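Local coordinates for protein AT27789p (Drosophila melanogaster, PDB 5UZM) that probably binds RNA, including mRNA, as the second quasi-RNA recognition motif (qRRM2) domain of Glorund, the fly homologue of hnRNP F/H, at residues E60-D63 / D64-A68; S87-E90 / M91-T95. All coordinates share one frame; numbering follows the deposited sequence.

How the contacts relate
Each contact follows a short helix over most or all of its length, and they come in series along the chain. Contact 1 (60-68) lies on helix 62-69, directly after strand 54-58; contact 2 (87-95) lies on helix 88-94, which follows strand 79-85 and ends the modelled chain. Their centres are about 17 Å apart and the nearest atoms about 8 Å, without touching. Helix 62-69 is the second helix of the RNA recognition motif, whereas helix 88-94 is a C-terminal addition that lies against strands 10-14, 41-45 and 54-58 and probably covers part of the sheet surface that canonical RNA recognition motifs use for RNA. Both helices start with a serine N-cap, Ser61 and Ser87.

Contact 1 of 2, residues E60-D63 / D64-A68; sequences ESQD and DTEQA
Ser61 and Asp64 meet at the start of helix 62-69, where the serine hydroxyl caps the first turn: Asp64 N donates to Ser61 OG at 3.2 Å with an N-H...O angle of 155°. The hydroxyl is brought over this amide because OG sits between the backbone N and the carbonyl carbon (chi1 74°). A water 2.9 Å from Ser61 OG also gives a weak bond to Asp64 OD2, whose stronger partner is the backbone N of Asp33. Ser61 O is held twice by Thr65: OG1 donates to it at 3.2 Å, tilted from the carbonyl plane, and the backbone N adds a weak bond. The hydroxyl of the buried Thr65 thereby finds its acceptor in the N-cap carbonyl. Further along, Gln62 O takes Glu66 N, and Asp63 O takes Gln67 N at 3.0 Å. One turn apart, Gln62 NE2 comes to 2.8 Å from Glu66 OE2, but the amide and carboxylate planes are 63° apart and the aim is too poor for a hydrogen bond; OE2 has its salt bridge with Arg85 instead. Replacing Ser61 by an alanine would probably leave Asp64 N without its cap and the water without its firmer hold. The carboxylates of Asp63 and Asp64, both in the first turn, would probably interact favourably with the N-H groups of the helix start, although the two may repel each other slightly.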
ATOM      1  N   GLU A  60      -3.738  -7.143  -8.640  1.00 22.80           N
ATOM      2  CA  GLU A  60      -4.500  -7.627  -9.782  1.00 30.46           C
ATOM      3  C   GLU A  60      -5.481  -8.718  -9.412  1.00 28.35           C
ATOM      4  O   GLU A  60      -6.390  -9.016 -10.197  1.00 30.30           O
ATOM      5  CB  GLU A  60      -3.553  -8.153 -10.858  1.00 33.33           C
ATOM      6  CG  GLU A  60      -4.008  -7.845 -12.240  1.00 55.90           C
ATOM      7  CD  GLU A  60      -3.864  -6.385 -12.540  1.00 62.06           C
ATOM      8  OE1 GLU A  60      -2.762  -5.850 -12.289  1.00 62.17           O
ATOM      9  OE2 GLU A  60      -4.844  -5.770 -13.007  1.00 64.27           O
ATOM     10  N   SER A  61      -5.316  -9.347  -8.256  1.00 23.78           N
ATOM     11  CA  SER A  61      -6.088 -10.531  -7.935  1.00 23.70           C
ATOM     12  C   SER A  61      -6.403 -10.554  -6.453  1.00 24.66           C
ATOM     13  O   SER A  61      -5.728  -9.928  -5.630  1.00 25.46           O
ATOM     14  CB  SER A  61      -5.354 -11.821  -8.330  1.00 29.90           C
ATOM     15  OG  SER A  61      -4.290 -12.106  -7.435  1.00 28.15           O
ATOM     16  N   GLN A  62      -7.447 -11.308  -6.115  1.00 21.98           N
ATOM     17  CA  GLN A  62      -7.830 -11.469  -4.723  1.00 15.49           C
ATOM     18  C   GLN A  62      -6.793 -12.269  -3.938  1.00 25.03           C
ATOM     19  O   GLN A  62      -6.469 -11.930  -2.793  1.00 23.62           O
ATOM     20  CB  GLN A  62      -9.217 -12.127  -4.658  1.00 26.02           C
ATOM     21  CG  GLN A  62      -9.562 -12.767  -3.342  1.00 32.01           C
ATOM     22  CD  GLN A  62      -9.913 -11.783  -2.258  1.00 48.57           C
ATOM     23  OE1 GLN A  62     -10.057 -10.574  -2.495  1.00 49.88           O
ATOM     24  NE2 GLN A  62     -10.059 -12.297  -1.047  1.00 38.26           N
ATOM     25  N   ASP A  63      -6.225 -13.311  -4.533  1.00 25.68           N
ATOM     26  CA  ASP A  63      -5.239 -14.072  -3.773  1.00 27.01           C
ATOM     27  C   ASP A  63      -3.992 -13.246  -3.472  1.00 19.98           C
ATOM     28  O   ASP A  63      -3.383 -13.426  -2.415  1.00 19.91           O
ATOM     29  CB  ASP A  63      -4.867 -15.340  -4.517  1.00 26.89           C
ATOM     30  CG  ASP A  63      -3.891 -16.199  -3.737  1.00 34.91           C
ATOM     31  OD1 ASP A  63      -4.261 -16.696  -2.654  1.00 32.89           O
ATOM     32  OD2 ASP A  63      -2.758 -16.380  -4.220  1.00 34.20           O
ATOM     33  N   ASP A  64      -3.619 -12.338  -4.365  1.00 18.61           N
ATOM     34  CA  ASP A  64      -2.469 -11.479  -4.067  1.00 19.74           C
ATOM     35  C   ASP A  64      -2.754 -10.531  -2.909  1.00 19.46           C
ATOM     36  O   ASP A  64      -1.848 -10.211  -2.119  1.00 17.91           O
ATOM     37  CB  ASP A  64      -2.074 -10.721  -5.310  1.00 21.11           C
ATOM     38  CG  ASP A  64      -1.096 -11.527  -6.163  1.00 35.19           C
ATOM     39  OD1 ASP A  64      -0.856 -12.712  -5.822  1.00 43.24           O
ATOM     40  OD2 ASP A  64      -0.583 -10.998  -7.166  1.00 36.83           O
ATOM     41  N   THR A  65      -3.987 -10.056  -2.798  1.00 20.45           N
ATOM     42  CA  THR A  65      -4.370  -9.270  -1.631  1.00 19.44           C
ATOM     43  C   THR A  65      -4.218 -10.077  -0.350  1.00 16.15           C
ATOM     44  O   THR A  65      -3.754  -9.565   0.680  1.00 17.87           O
ATOM     45  CB  THR A  65      -5.809  -8.769  -1.808  1.00 22.87           C
ATOM     46  OG1 THR A  65      -5.885  -8.048  -3.048  1.00 23.05           O
ATOM     47  CG2 THR A  65      -6.199  -7.863  -0.654  1.00 24.43           C
ATOM     48  N   GLU A  66      -4.594 -11.363  -0.382  1.00 20.23           N
ATOM     49  CA  GLU A  66      -4.479 -12.150   0.830  1.00 21.67           C
ATOM     50  C   GLU A  66      -3.019 -12.396   1.185  1.00 19.06           C
ATOM     51  O   GLU A  66      -2.657 -12.355   2.360  1.00 20.93           O
ATOM     52  CB  GLU A  66      -5.234 -13.469   0.676  1.00 32.48           C
ATOM     53  CG  GLU A  66      -6.718 -13.273   0.381  1.00 28.38           C
ATOM     54  CD  GLU A  66      -7.554 -12.882   1.597  1.00 42.60           C
ATOM     55  OE1 GLU A  66      -7.081 -12.998   2.757  1.00 31.43           O
ATOM     56  OE2 GLU A  66      -8.722 -12.487   1.374  1.00 42.73           O
ATOM     57  N   GLN A  67      -2.161 -12.619   0.177  1.00 17.99           N
ATOM     58  CA  GLN A  67      -0.740 -12.760   0.462  1.00 17.32           C
ATOM     59  C   GLN A  67      -0.149 -11.449   0.979  1.00 17.98           C
ATOM     60  O   GLN A  67       0.761 -11.482   1.816  1.00 18.18           O
ATOM     61  CB  GLN A  67       0.011 -13.208  -0.780  1.00 18.70           C
ATOM     62  CG  GLN A  67      -0.354 -14.632  -1.264  1.00 19.05           C
ATOM     63  CD  GLN A  67       0.405 -14.995  -2.496  1.00 31.13           C
ATOM     64  OE1 GLN A  67      -0.169 -15.286  -3.543  1.00 47.52           O
ATOM     65  NE2 GLN A  67       1.717 -14.944  -2.393  1.00 24.10           N
ATOM     66  N   ALA A  68      -0.649 -10.302   0.507  1.00 17.14           N
ATOM     67  CA  ALA A  68      -0.137  -9.028   1.030  1.00 12.53           C
ATOM     68  C   ALA A  68      -0.490  -8.887   2.488  1.00 15.31           C
ATOM     69  O   ALA A  68       0.334  -8.491   3.310  1.00 15.61           O
ATOM     70  CB  ALA A  68      -0.714  -7.859   0.250  1.00 13.03           C
TER
HETATM   71  O   HOH W   1      -2.237 -12.227  -9.477  1.00 37.88           O

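Contact 2 of 2, residues S87-E90 / M91-T95; sequences SIAE and MKRAT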
ATOM      1  N   SER A  87     -10.431  -1.097   0.177  1.00 21.29           N
ATOM      2  CA  SER A  87     -11.372  -1.057  -0.940  1.00 21.46           C
ATOM      3  C   SER A  87     -10.997   0.082  -1.868  1.00 24.94           C
ATOM      4  O   SER A  87     -10.338   1.040  -1.469  1.00 27.50           O
ATOM      5  CB  SER A  87     -12.810  -0.857  -0.450  1.00 29.79           C
ATOM      6  OG  SER A  87     -12.919   0.426   0.150  1.00 25.97           O
ATOM      7  N   ILE A  88     -11.460  -0.018  -3.118  1.00 22.47           N
ATOM      8  CA  ILE A  88     -11.211   1.032  -4.092  1.00 20.13           C
ATOM      9  C   ILE A  88     -11.814   2.348  -3.618  1.00 23.11           C
ATOM     10  O   ILE A  88     -11.188   3.404  -3.733  1.00 29.79           O
ATOM     11  CB  ILE A  88     -11.778   0.628  -5.468  1.00 34.72           C
ATOM     12  CG1 ILE A  88     -11.154  -0.683  -5.947  1.00 45.68           C
ATOM     13  CG2 ILE A  88     -11.550   1.731  -6.484  1.00 40.13           C
ATOM     14  CD1 ILE A  88      -9.832  -0.525  -6.597  1.00 40.77           C
ATOM     15  N   ALA A  89     -13.042   2.303  -3.076  1.00 24.66           N
ATOM     16  CA  ALA A  89     -13.686   3.540  -2.625  1.00 32.88           C
ATOM     17  C   ALA A  89     -12.883   4.213  -1.513  1.00 24.22           C
ATOM     18  O   ALA A  89     -12.754   5.438  -1.489  1.00 30.50           O
ATOM     19  CB  ALA A  89     -15.117   3.262  -2.157  1.00 32.04           C
ATOM     20  N   GLU A  90     -12.327   3.429  -0.584  1.00 23.67           N
ATOM     21  CA  GLU A  90     -11.508   4.040   0.460  1.00 19.80           C
ATOM     22  C   GLU A  90     -10.238   4.634  -0.133  1.00 26.44           C
ATOM     23  O   GLU A  90      -9.815   5.732   0.254  1.00 21.25           O
ATOM     24  CB  GLU A  90     -11.187   3.016   1.551  1.00 20.43           C
ATOM     25  CG  GLU A  90     -10.449   3.660   2.740  1.00 24.64           C
ATOM     26  CD  GLU A  90     -10.006   2.664   3.833  1.00 30.96           C
ATOM     27  OE1 GLU A  90      -9.811   3.097   4.995  1.00 35.33           O
ATOM     28  OE2 GLU A  90      -9.831   1.466   3.550  1.00 34.44           O
ATOM     29  N   MET A  91      -9.616   3.928  -1.081  1.00 24.50           N
ATOM     30  CA  MET A  91      -8.431   4.470  -1.741  1.00 20.55           C
ATOM     31  C   MET A  91      -8.754   5.773  -2.467  1.00 24.66           C
ATOM     32  O   MET A  91      -8.011   6.761  -2.358  1.00 26.22           O
ATOM     33  CB  MET A  91      -7.867   3.427  -2.714  1.00 22.72           C
ATOM     34  CG  MET A  91      -6.661   3.895  -3.537  1.00 18.65           C
ATOM     35  SD  MET A  91      -6.022   2.461  -4.422  1.00 31.95           S
ATOM     36  CE  MET A  91      -4.321   2.990  -4.735  1.00 35.40           C
ATOM     37  N   LYS A  92      -9.849   5.791  -3.234  1.00 30.14           N
ATOM     38  CA  LYS A  92     -10.180   6.999  -3.990  1.00 27.06           C
ATOM     39  C   LYS A  92     -10.514   8.165  -3.066  1.00 28.73           C
ATOM     40  O   LYS A  92     -10.153   9.312  -3.357  1.00 36.88           O
ATOM     41  CB  LYS A  92     -11.339   6.730  -4.953  1.00 31.87           C
ATOM     42  CG  LYS A  92     -10.959   5.832  -6.108  1.00 36.15           C
ATOM     43  CD  LYS A  92     -10.576   6.642  -7.335  1.00 60.94           C
ATOM     44  CE  LYS A  92     -10.342   5.737  -8.532  1.00 56.36           C
ATOM     45  NZ  LYS A  92     -11.346   4.644  -8.566  1.00 63.86           N
ATOM     46  N   ARG A  93     -11.215   7.905  -1.964  1.00 26.01           N
ATOM     47  CA  ARG A  93     -11.564   8.991  -1.047  1.00 28.91           C
ATOM     48  C   ARG A  93     -10.322   9.674  -0.498  1.00 41.17           C
ATOM     49  O   ARG A  93     -10.199  10.903  -0.544  1.00 41.13           O
ATOM     50  CB  ARG A  93     -12.431   8.465   0.093  1.00 45.19           C
ATOM     51  CG  ARG A  93     -13.915   8.610  -0.164  1.00 52.01           C
ATOM     52  CD  ARG A  93     -14.695   8.509   1.131  1.00 50.71           C
ATOM     53  NE  ARG A  93     -14.220   7.420   1.978  1.00 49.56           N
ATOM     54  CZ  ARG A  93     -14.474   6.136   1.744  1.00 47.25           C
ATOM     55  NH1 ARG A  93     -15.184   5.782   0.683  1.00 54.64           N
ATOM     56  NH2 ARG A  93     -14.015   5.204   2.564  1.00 39.81           N
ATOM     57  N   ALA A  94      -9.373   8.890   0.006  1.00 43.53           N
ATOM     58  CA  ALA A  94      -8.221   9.462   0.683  1.00 38.81           C
ATOM     59  C   ALA A  94      -7.216  10.083  -0.274  1.00 35.84           C
ATOM     60  O   ALA A  94      -6.289  10.763   0.188  1.00 41.78           O
ATOM     61  CB  ALA A  94      -7.531   8.391   1.529  1.00 49.92           C
ATOM     62  N   THR A  95      -7.367   9.874  -1.577  1.00 40.24           N
ATOM     63  CA  THR A  95      -6.354  10.311  -2.535  1.00 38.99           C
ATOM     64  C   THR A  95      -6.978  11.124  -3.657  1.00 46.14           C
ATOM     65  O   THR A  95      -6.601  10.975  -4.813  1.00 56.30           O
ATOM     66  CB  THR A  95      -5.589   9.110  -3.157  1.00 53.73           C
ATOM     67  OG1 THR A  95      -6.488   8.334  -3.965  1.00 55.58           O
ATOM     68  CG2 THR A  95      -4.962   8.218  -2.073  1.00 39.54           C
TER
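Ile88 O receives Lys92 N at 2.8 Å, the shortest hydrogen bond between 87-90 and 91-95, with an N-H...O angle of 165°. The lysine side chain then runs alongside Ile88, pointing the same way: its bends at chi2 and chi4 bring NZ to 3.6 Å from the isoleucine CG2, so that aliphatic carbon lies beside the ammonium group. Around this bond the helix is built from Met91 N to Ser87 O, Arg93 N to Ala89 O and Ala94 N to Glu90 O, while Ser87 OG caps the start by accepting Glu90 N at 3.1 Å. The Arg93 guanidinium folds back along the helix because the chain turns at CG-CD (chi3 -44°). One of its faces lies over Ala89 O and Glu90 CA, and NH2 approaches Glu90 CB to 3.7 Å. NH1 stands 3.3 Å from Ala89 O at an angle too poor for bonding. No salt bridge joins Arg93 to Glu90, since NH2 and OE1 are 5.3 Å apart; the glutamate is extended, with CG anti to the backbone N (chi1 -174°), and its carboxylate is taken by Lys12 through OE1 and by the Ser86 hydroxyl through OE2. At the far end Thr95 OG1 donates to Met91 O at 2.7 Å, from above the carbonyl plane. Met91 itself is buried, its extended chain reaching Val10, Leu42, Phe56 and Gln58, and Ile88 also touches Val10 and Gln58. An amphipathic helix laid on the sheet after the last strand in this way is a C-terminal extension found in a number of RNA recognition motifs, here in a qRRM.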